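Local atomic coordinates of DNA mismatch repair protein PMS1 (Saccharomyces cerevisiae, PDB entry 3H4L), a protein that works in DNA mismatch repair, binding ATP through its GHKL-type N-terminal ATPase region and probably hydrolysing it. Residues B[49-54]-B[167-171]; B[106-110]-B[152-156]; B[283-289]-B[316-322]. All blocks are in the same frame, centred on the assembly; numbering follows the deposited sequence.

Interaction 1: B[49-54]-B[167-171]; sequences FKDYGL and FKRQF
Phe171 reaches from the first turns of its helix to the rings of Phe49 and Tyr52 and meets each in a different way. Its CE1 corner comes down over the centre of the Phe49 ring, 3.6 Å from Phe49 CG, in a T-shaped pair with the planes at 80°. Its own face receives the edge of Tyr52: Tyr52 CD1 stands over the middle of the ring, 3.5 Å from Phe171 CG, with the planes at 75°. The chi1 of -170°, which puts Phe171 CG opposite the backbone N, carries the ring off the helix and across to the end of the strand. This is the tight part, and phenylalanine suits it because flat apolar rings can interlock there; Phe49 is further packed by Ile57 and Val192.

Toward Leu54 and Phe167 the contact is looser and partly open to solvent. Leu54 CD1 lies over one face of Phe167, 3.9 Å from the ring centroid, a CH-pi contact, while Lys168 CG lies over the opposite face, toward its rim. Tyr52 CB meets the ring edge 3.8 Å from Phe167 CD2. Here the backbones are linked through a water that donates to Tyr52 O at 3.0 Å and to Phe167 O at 2.8 Å. Gly53, with a positive phi, lets the chain turn tightly after the strand. Arg98 of the second subunit, a nucleotide-pocket residue, packs on Tyr52 and Phe171, and an ANP, probably that subunit's, is about 5 Å from the Tyr52 side chain. This aromatic cluster seats helix 167-184 against the turn after inner strand 44-50 of the GHKL ATPase fold, beside the subunit interface.

Interaction 2: B[106-110]-B[152-156]; sequences CGIAK and LFHNL
Lys110 lays the CE methylene of its chain over the imidazole of His154, the two side chains crossing at about a right angle. Lys110 CE sits over the middle of the ring, 3.8 Å from its centroid, so the imidazole lies between this methylene and, toward the rim of the other face, Asn155 OD1. The Lys110 chain bends at chi2 (-74°), which folds it back over the ring; its NZ, 4.1 Å from His154 NE2, would tend to disfavour protonation of the histidine. In the ring plane, His154 NE2 is 2.8 Å from a water that also lies near the carbonyl oxygens of Gly107 and Ala109. With an alanine in place of His154, the Lys110 methylenes would probably lose their flat support and the water its imidazole partner.

All this belongs to the GHKL ATPase fold, where helix 101-107, whose first residues, Ala101 and Leu102, line the nucleotide pocket, leads into strand 110-116; the loop after the neighbouring antiparallel strand 144-150 folds over that junction.

Asn155 turns its amide edge to the end of the helix: ND2 donates to Gly107 O at 2.8 Å, nearly straight at 166° and in the carbonyl plane. Next to it Phe153 N donates to Ile108 O at 2.9 Å; Phe153 also begins a type I turn, closed by Leu156 N to Phe153 O, that brings Leu156 to the N-cap of helix 157-164. Beneath the polar layer, branched Ile108 lies beside Leu152 and Phe153 and points the same way, its CD1 3.9 Å from Leu152 CD1; its CG2 touches Leu156 CD1 at 3.6 Å.

Interaction 3: B[283-289]-B[316-322]; sequences QFIYVNK and VFLNLEL
Phe284 and Phe317 lie side by side on one face of two parallel strands and point the same way. Both have CG opposite the carbonyl carbon; the shared chi1 of -58° sends both rings the same way, and their planes end up 9° apart. The rings meet rim to rim, with Phe284 CD1 3.4 Å from Phe317 CE2. Such flat side chains suit this face, which helix 213-221 covers through Phe221. Further along, Tyr286 turns its ring edge to Leu318 O and sends its hydroxyl to Gly180 O on helix 167-184.

Asn319 takes a different chi1 (179°), its CG swung away from its own backbone N, and its amide reaches across to Lys289 and along its own strand to Glu321. OD1 accepts Lys289 N at 3.1 Å, where the first strand has ended, and ND2 donates to Glu321 OE1 at 3.0 Å; an amide, both donor and acceptor, suits the place. On the other face, branched Val287 offers CG2 to Leu320 CB at 4.1 Å and CG1 to Leu322 CD2 at 3.7 Å. Helix 295-306 packs there on Ile285 and Leu320. Backbone bonds such as Tyr286 N to Leu318 O, 2.7 Å, fix the register of this parallel pair, the strands of a beta-alpha-beta unit in the domain assigned to the S5-like superfamily.

Overall arrangement
From the N terminus, strand 44-50 brings the chain to residues 49-54, which wait for helix 167-184 before interaction 1 closes a loop of 112 residues. Nested inside that loop, interaction 2 closes a shorter one, made mostly of strands, joining helix 101-107 to the segment that leads into helix 157-164. The two lie on the same side of the chain's centre, their own centres 16 Å apart, and both belong to the ATPase part. Interaction 3 follows in series on the opposite side, pairing strands 283-287 and 316-321, which helix 295-306 connects in the chain. Helix 167-184 bridges the halves: it starts at interaction 1, and its Ile183 and Ile184 pack on residues of interaction 3.

Interaction 1: B[49-54]-B[167-171]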
loop_
_atom_site.group_PDB
_atom_site.type_symbol
_atom_site.label_atom_id
_atom_site.label_comp_id
_atom_site.label_asym_id
_atom_site.label_seq_id
_atom_site.Cartn_x
_atom_site.Cartn_y
_atom_site.Cartn_z
ATOM N N PHE B 49 -6.033 -4.589 4.836
ATOM C CA PHE B 49 -5.667 -4.092 6.164
ATOM C C PHE B 49 -6.293 -2.732 6.415
ATOM O O PHE B 49 -6.315 -1.890 5.515
ATOM C CB PHE B 49 -4.146 -3.891 6.291
ATOM C CG PHE B 49 -3.350 -5.165 6.320
ATOM C CD1 PHE B 49 -2.940 -5.770 5.148
ATOM C CD2 PHE B 49 -3.003 -5.746 7.520
ATOM C CE1 PHE B 49 -2.197 -6.929 5.175
ATOM C CE2 PHE B 49 -2.263 -6.903 7.552
ATOM C CZ PHE B 49 -1.857 -7.495 6.380
ATOM N N LYS B 50 -6.801 -2.509 7.624
ATOM C CA LYS B 50 -7.329 -1.192 7.956
ATOM C C LYS B 50 -6.368 -0.620 8.987
ATOM O O LYS B 50 -6.104 -1.223 10.028
ATOM C CB LYS B 50 -8.754 -1.266 8.481
ATOM C CG LYS B 50 -9.762 -1.503 7.363
ATOM C CD LYS B 50 -11.175 -1.055 7.743
ATOM C CE LYS B 50 -12.163 -1.358 6.613
ATOM N NZ LYS B 50 -13.555 -0.920 6.935
ATOM N N ASP B 51 -5.815 0.539 8.653
ATOM C CA ASP B 51 -4.826 1.218 9.474
ATOM C C ASP B 51 -3.713 0.243 9.854
ATOM O O ASP B 51 -3.392 0.049 11.028
ATOM C CB ASP B 51 -5.458 1.843 10.719
ATOM C CG ASP B 51 -4.527 2.860 11.399
ATOM O OD1 ASP B 51 -3.747 3.538 10.694
ATOM O OD2 ASP B 51 -4.580 3.000 12.639
ATOM N N TYR B 52 -3.135 -0.376 8.828
ATOM C CA TYR B 52 -2.031 -1.322 8.977
ATOM C C TYR B 52 -2.246 -2.523 9.900
ATOM O O TYR B 52 -1.286 -3.161 10.312
ATOM C CB TYR B 52 -0.777 -0.557 9.398
ATOM C CG TYR B 52 -0.179 0.243 8.261
ATOM C CD1 TYR B 52 0.351 -0.403 7.149
ATOM C CD2 TYR B 52 -0.175 1.637 8.273
ATOM C CE1 TYR B 52 0.868 0.311 6.077
ATOM C CE2 TYR B 52 0.343 2.367 7.195
ATOM C CZ TYR B 52 0.862 1.687 6.103
ATOM O OH TYR B 52 1.384 2.364 5.026
ATOM N N GLY B 53 -3.498 -2.846 10.205
ATOM C CA GLY B 53 -3.765 -3.974 11.083
ATOM C C GLY B 53 -4.330 -3.548 12.425
ATOM O O GLY B 53 -5.029 -4.320 13.094
ATOM N N LEU B 54 -4.023 -2.320 12.824
ATOM C CA LEU B 54 -4.510 -1.782 14.092
ATOM C C LEU B 54 -6.024 -1.871 14.181
ATOM O O LEU B 54 -6.569 -2.191 15.229
ATOM C CB LEU B 54 -4.083 -0.322 14.249
ATOM C CG LEU B 54 -2.568 -0.135 14.278
ATOM C CD1 LEU B 54 -2.216 1.317 14.067
ATOM C CD2 LEU B 54 -2.032 -0.661 15.597
ATOM N N PHE B 167 3.521 -0.832 15.251
ATOM C CA PHE B 167 2.772 -1.292 14.089
ATOM C C PHE B 167 3.488 -1.201 12.755
ATOM O O PHE B 167 3.309 -2.074 11.900
ATOM C CB PHE B 167 1.409 -0.595 13.992
ATOM C CG PHE B 167 1.463 0.825 13.513
ATOM C CD1 PHE B 167 1.884 1.848 14.354
ATOM C CD2 PHE B 167 1.031 1.147 12.233
ATOM C CE1 PHE B 167 1.866 3.180 13.929
ATOM C CE2 PHE B 167 1.008 2.475 11.793
ATOM C CZ PHE B 167 1.424 3.492 12.640
ATOM N N LYS B 168 4.302 -0.166 12.567
ATOM C CA LYS B 168 5.026 -0.009 11.308
ATOM C C LYS B 168 6.000 -1.164 11.060
ATOM O O LYS B 168 6.021 -1.743 9.971
ATOM C CB LYS B 168 5.758 1.337 11.282
ATOM C CG LYS B 168 4.807 2.529 11.114
ATOM C CD LYS B 168 5.546 3.829 10.843
ATOM C CE LYS B 168 4.639 4.855 10.148
ATOM N NZ LYS B 168 5.388 6.071 9.668
ATOM N N ARG B 169 6.790 -1.513 12.072
ATOM C CA ARG B 169 7.739 -2.611 11.928
ATOM C C ARG B 169 6.970 -3.920 11.785
ATOM O O ARG B 169 7.315 -4.764 10.948
ATOM C CB ARG B 169 8.680 -2.676 13.140
ATOM N N GLN B 170 5.925 -4.080 12.597
ATOM C CA GLN B 170 5.103 -5.288 12.573
ATOM C C GLN B 170 4.563 -5.571 11.179
ATOM O O GLN B 170 4.599 -6.705 10.706
ATOM C CB GLN B 170 3.926 -5.156 13.542
ATOM C CG GLN B 170 2.955 -6.358 13.533
ATOM C CD GLN B 170 3.575 -7.626 14.092
ATOM O OE1 GLN B 170 3.234 -8.734 13.677
ATOM N NE2 GLN B 170 4.482 -7.471 15.045
ATOM N N PHE B 171 4.051 -4.526 10.531
ATOM C CA PHE B 171 3.493 -4.665 9.198
ATOM C C PHE B 171 4.561 -5.172 8.246
ATOM O O PHE B 171 4.348 -6.142 7.521
ATOM C CB PHE B 171 2.964 -3.330 8.701
ATOM C CG PHE B 171 2.157 -3.432 7.438
ATOM C CD1 PHE B 171 0.882 -3.984 7.457
ATOM C CD2 PHE B 171 2.661 -2.950 6.237
ATOM C CE1 PHE B 171 0.119 -4.046 6.300
ATOM C CE2 PHE B 171 1.907 -3.006 5.074
ATOM C CZ PHE B 171 0.635 -3.552 5.100
HETATM O O HOH W 1 1.126 -3.888 11.883
#

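Interaction 2: B[106-110]-B[152-156]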
loop_
_atom_site.group_PDB
_atom_site.type_symbol
_atom_site.label_atom_id
_atom_site.label_comp_id
_atom_site.label_asym_id
_atom_site.label_seq_id
_atom_site.Cartn_x
_atom_site.Cartn_y
_atom_site.Cartn_z
ATOM N N CYS B 106 -10.817 -15.934 18.337
ATOM C CA CYS B 106 -12.077 -15.598 18.991
ATOM C C CYS B 106 -11.841 -15.006 20.368
ATOM O O CYS B 106 -12.481 -14.030 20.765
ATOM C CB CYS B 106 -12.921 -16.844 19.161
ATOM S SG CYS B 106 -14.041 -17.027 17.843
ATOM N N GLY B 107 -10.925 -15.631 21.098
ATOM C CA GLY B 107 -10.604 -15.187 22.435
ATOM C C GLY B 107 -9.908 -13.849 22.500
ATOM O O GLY B 107 -10.246 -13.041 23.355
ATOM N N ILE B 108 -8.947 -13.586 21.620
ATOM C CA ILE B 108 -8.268 -12.302 21.700
ATOM C C ILE B 108 -8.548 -11.286 20.594
ATOM O O ILE B 108 -7.748 -10.373 20.375
ATOM C CB ILE B 108 -6.735 -12.484 21.865
ATOM C CG1 ILE B 108 -6.177 -13.445 20.813
ATOM C CG2 ILE B 108 -6.438 -12.980 23.262
ATOM C CD1 ILE B 108 -6.232 -12.908 19.404
ATOM N N ALA B 109 -9.691 -11.432 19.922
ATOM C CA ALA B 109 -10.103 -10.512 18.855
ATOM C C ALA B 109 -11.586 -10.720 18.573
ATOM O O ALA B 109 -12.221 -11.520 19.240
ATOM C CB ALA B 109 -9.289 -10.763 17.592
ATOM N N LYS B 110 -12.135 -9.988 17.607
ATOM C CA LYS B 110 -13.547 -10.131 17.228
ATOM C C LYS B 110 -13.501 -10.873 15.903
ATOM O O LYS B 110 -12.937 -10.352 14.935
ATOM C CB LYS B 110 -14.210 -8.768 16.986
ATOM C CG LYS B 110 -13.986 -7.721 18.062
ATOM C CD LYS B 110 -14.786 -7.979 19.340
ATOM C CE LYS B 110 -14.525 -6.876 20.377
ATOM N NZ LYS B 110 -15.481 -6.888 21.535
ATOM N N LEU B 152 -7.772 -6.395 17.157
ATOM C CA LEU B 152 -6.832 -7.397 17.614
ATOM C C LEU B 152 -6.214 -7.049 18.971
ATOM O O LEU B 152 -5.789 -5.921 19.213
ATOM C CB LEU B 152 -5.744 -7.597 16.554
ATOM C CG LEU B 152 -4.723 -8.711 16.787
ATOM C CD1 LEU B 152 -5.406 -10.074 16.875
ATOM C CD2 LEU B 152 -3.729 -8.680 15.647
ATOM N N PHE B 153 -6.188 -8.038 19.857
ATOM C CA PHE B 153 -5.631 -7.896 21.202
ATOM C C PHE B 153 -6.367 -6.840 22.024
ATOM O O PHE B 153 -5.814 -6.255 22.956
ATOM C CB PHE B 153 -4.120 -7.579 21.137
ATOM C CG PHE B 153 -3.313 -8.579 20.325
ATOM C CD1 PHE B 153 -3.545 -9.945 20.438
ATOM C CD2 PHE B 153 -2.337 -8.149 19.440
ATOM C CE1 PHE B 153 -2.822 -10.870 19.677
ATOM C CE2 PHE B 153 -1.605 -9.066 18.675
ATOM C CZ PHE B 153 -1.853 -10.430 18.795
ATOM N N HIS B 154 -7.632 -6.623 21.690
ATOM C CA HIS B 154 -8.442 -5.643 22.395
ATOM C C HIS B 154 -8.581 -5.961 23.885
ATOM O O HIS B 154 -8.945 -5.088 24.675
ATOM C CB HIS B 154 -9.833 -5.556 21.756
ATOM C CG HIS B 154 -10.747 -6.669 22.149
ATOM N ND1 HIS B 154 -11.644 -6.560 23.187
ATOM C CD2 HIS B 154 -10.865 -7.934 21.679
ATOM C CE1 HIS B 154 -12.276 -7.710 23.342
ATOM N NE2 HIS B 154 -11.820 -8.561 22.441
ATOM N N ASN B 155 -8.317 -7.206 24.268
ATOM C CA ASN B 155 -8.418 -7.598 25.672
ATOM C C ASN B 155 -7.081 -8.088 26.233
ATOM O O ASN B 155 -7.028 -8.978 27.078
ATOM C CB ASN B 155 -9.501 -8.666 25.852
ATOM C CG ASN B 155 -9.326 -9.842 24.917
ATOM O OD1 ASN B 155 -8.557 -9.776 23.959
ATOM N ND2 ASN B 155 -10.050 -10.924 25.180
ATOM N N LEU B 156 -6.003 -7.498 25.728
ATOM C CA LEU B 156 -4.639 -7.776 26.166
ATOM C C LEU B 156 -4.009 -6.400 26.072
ATOM O O LEU B 156 -3.114 -6.169 25.261
ATOM C CB LEU B 156 -3.925 -8.733 25.211
ATOM C CG LEU B 156 -4.382 -10.187 25.206
ATOM C CD1 LEU B 156 -3.561 -10.986 24.208
ATOM C CD2 LEU B 156 -4.223 -10.753 26.594
HETATM O O HOH W 2 -12.171 -11.325 22.219
#

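Interaction 3: B[283-289]-B[316-322]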
loop_
_atom_site.group_PDB
_atom_site.type_symbol
_atom_site.label_atom_id
_atom_site.label_comp_id
_atom_site.label_asym_id
_atom_site.label_seq_id
_atom_site.Cartn_x
_atom_site.Cartn_y
_atom_site.Cartn_z
ATOM N N GLN B 283 15.706 -13.960 2.483
ATOM C CA GLN B 283 15.924 -15.392 2.301
ATOM C C GLN B 283 14.642 -16.221 2.520
ATOM O O GLN B 283 14.080 -16.236 3.615
ATOM C CB GLN B 283 17.042 -15.861 3.246
ATOM C CG GLN B 283 18.253 -14.919 3.293
ATOM C CD GLN B 283 19.474 -15.537 3.969
ATOM O OE1 GLN B 283 19.381 -16.106 5.056
ATOM N NE2 GLN B 283 20.628 -15.412 3.325
ATOM N N PHE B 284 14.191 -16.905 1.466
ATOM C CA PHE B 284 12.982 -17.736 1.520
ATOM C C PHE B 284 13.279 -19.177 1.101
ATOM O O PHE B 284 13.909 -19.416 0.064
ATOM C CB PHE B 284 11.894 -17.198 0.580
ATOM C CG PHE B 284 11.478 -15.792 0.867
ATOM C CD1 PHE B 284 12.226 -14.725 0.403
ATOM C CD2 PHE B 284 10.325 -15.529 1.604
ATOM C CE1 PHE B 284 11.834 -13.413 0.666
ATOM C CE2 PHE B 284 9.927 -14.218 1.871
ATOM C CZ PHE B 284 10.684 -13.161 1.400
ATOM N N ILE B 285 12.802 -20.132 1.892
ATOM C CA ILE B 285 13.005 -21.552 1.599
ATOM C C ILE B 285 11.680 -22.283 1.682
ATOM O O ILE B 285 10.908 -22.097 2.628
ATOM C CB ILE B 285 13.920 -22.211 2.611
ATOM C CG1 ILE B 285 13.316 -21.981 3.996
ATOM C CG2 ILE B 285 15.325 -21.667 2.478
ATOM C CD1 ILE B 285 14.142 -22.398 5.127
ATOM N N TYR B 286 11.431 -23.137 0.704
ATOM C CA TYR B 286 10.195 -23.883 0.684
ATOM C C TYR B 286 10.397 -25.378 0.488
ATOM O O TYR B 286 11.289 -25.815 -0.240
ATOM C CB TYR B 286 9.293 -23.378 -0.435
ATOM C CG TYR B 286 9.155 -21.882 -0.532
ATOM C CD1 TYR B 286 10.150 -21.109 -1.123
ATOM C CD2 TYR B 286 7.989 -21.248 -0.106
ATOM C CE1 TYR B 286 9.977 -19.745 -1.305
ATOM C CE2 TYR B 286 7.809 -19.888 -0.279
ATOM C CZ TYR B 286 8.799 -19.142 -0.889
ATOM O OH TYR B 286 8.579 -17.810 -1.156
ATOM N N VAL B 287 9.554 -26.156 1.155
ATOM C CA VAL B 287 9.576 -27.603 1.034
ATOM C C VAL B 287 8.159 -27.942 0.596
ATOM O O VAL B 287 7.198 -27.786 1.354
ATOM C CB VAL B 287 9.909 -28.284 2.371
ATOM C CG1 VAL B 287 9.852 -29.802 2.213
ATOM C CG2 VAL B 287 11.291 -27.857 2.826
ATOM N N ASN B 288 8.039 -28.385 -0.650
ATOM C CA ASN B 288 6.744 -28.709 -1.234
ATOM C C ASN B 288 5.806 -27.503 -1.168
ATOM O O ASN B 288 4.720 -27.566 -0.589
ATOM C CB ASN B 288 6.107 -29.923 -0.544
ATOM C CG ASN B 288 6.915 -31.197 -0.739
ATOM O OD1 ASN B 288 7.564 -31.395 -1.773
ATOM N ND2 ASN B 288 6.867 -32.076 0.254
ATOM N N LYS B 289 6.271 -26.401 -1.753
ATOM C CA LYS B 289 5.541 -25.140 -1.858
ATOM C C LYS B 289 4.959 -24.496 -0.603
ATOM O O LYS B 289 3.964 -23.783 -0.682
ATOM C CB LYS B 289 4.434 -25.291 -2.897
ATOM C CG LYS B 289 4.904 -25.885 -4.217
ATOM C CD LYS B 289 5.993 -25.033 -4.849
ATOM C CE LYS B 289 6.357 -25.535 -6.243
ATOM N NZ LYS B 289 7.428 -24.711 -6.890
ATOM N N VAL B 316 17.786 -15.535 -1.151
ATOM C CA VAL B 316 17.364 -16.908 -1.400
ATOM C C VAL B 316 15.895 -17.123 -1.720
ATOM O O VAL B 316 15.013 -16.516 -1.117
ATOM C CB VAL B 316 17.695 -17.809 -0.205
ATOM C CG1 VAL B 316 17.516 -19.281 -0.600
ATOM C CG2 VAL B 316 19.098 -17.524 0.279
ATOM N N PHE B 317 15.661 -18.017 -2.673
ATOM C CA PHE B 317 14.328 -18.403 -3.123
ATOM C C PHE B 317 14.479 -19.839 -3.607
ATOM O O PHE B 317 14.579 -20.097 -4.807
ATOM C CB PHE B 317 13.854 -17.526 -4.286
ATOM C CG PHE B 317 13.812 -16.069 -3.968
ATOM C CD1 PHE B 317 14.791 -15.212 -4.456
ATOM C CD2 PHE B 317 12.798 -15.549 -3.172
ATOM C CE1 PHE B 317 14.764 -13.851 -4.160
ATOM C CE2 PHE B 317 12.758 -14.185 -2.866
ATOM C CZ PHE B 317 13.743 -13.337 -3.361
ATOM N N LEU B 318 14.508 -20.776 -2.670
ATOM C CA LEU B 318 14.677 -22.166 -3.048
ATOM C C LEU B 318 13.569 -23.078 -2.589
ATOM O O LEU B 318 13.150 -23.042 -1.434
ATOM C CB LEU B 318 16.005 -22.688 -2.514
ATOM C CG LEU B 318 17.219 -21.913 -3.013
ATOM C CD1 LEU B 318 18.466 -22.577 -2.481
ATOM C CD2 LEU B 318 17.234 -21.887 -4.532
ATOM N N ASN B 319 13.094 -23.904 -3.510
ATOM C CA ASN B 319 12.050 -24.854 -3.184
ATOM C C ASN B 319 12.629 -26.255 -3.204
ATOM O O ASN B 319 13.233 -26.662 -4.198
ATOM C CB ASN B 319 10.895 -24.781 -4.185
ATOM C CG ASN B 319 9.797 -25.796 -3.881
ATOM O OD1 ASN B 319 9.105 -25.701 -2.860
ATOM N ND2 ASN B 319 9.648 -26.783 -4.761
ATOM N N LEU B 320 12.459 -26.969 -2.092
ATOM C CA LEU B 320 12.918 -28.347 -1.970
ATOM C C LEU B 320 11.688 -29.203 -2.214
ATOM O O LEU B 320 10.734 -29.184 -1.428
ATOM C CB LEU B 320 13.475 -28.645 -0.573
ATOM C CG LEU B 320 14.634 -27.803 -0.037
ATOM C CD1 LEU B 320 15.318 -28.556 1.097
ATOM C CD2 LEU B 320 15.633 -27.515 -1.151
ATOM N N GLU B 321 11.714 -29.932 -3.324
ATOM C CA GLU B 321 10.617 -30.796 -3.714
ATOM C C GLU B 321 11.035 -32.240 -3.460
ATOM O O GLU B 321 12.085 -32.683 -3.924
ATOM C CB GLU B 321 10.309 -30.586 -5.200
ATOM C CG GLU B 321 8.958 -31.106 -5.669
ATOM C CD GLU B 321 7.804 -30.325 -5.075
ATOM O OE1 GLU B 321 7.771 -29.087 -5.246
ATOM O OE2 GLU B 321 6.930 -30.952 -4.435
ATOM N N LEU B 322 10.220 -32.966 -2.704
ATOM C CA LEU B 322 10.503 -34.366 -2.402
ATOM C C LEU B 322 9.258 -35.015 -1.801
ATOM O O LEU B 322 8.290 -34.329 -1.459
ATOM C CB LEU B 322 11.676 -34.484 -1.419
ATOM C CG LEU B 322 11.421 -34.167 0.057
ATOM C CD1 LEU B 322 12.620 -34.598 0.879
ATOM C CD2 LEU B 322 11.143 -32.688 0.234
#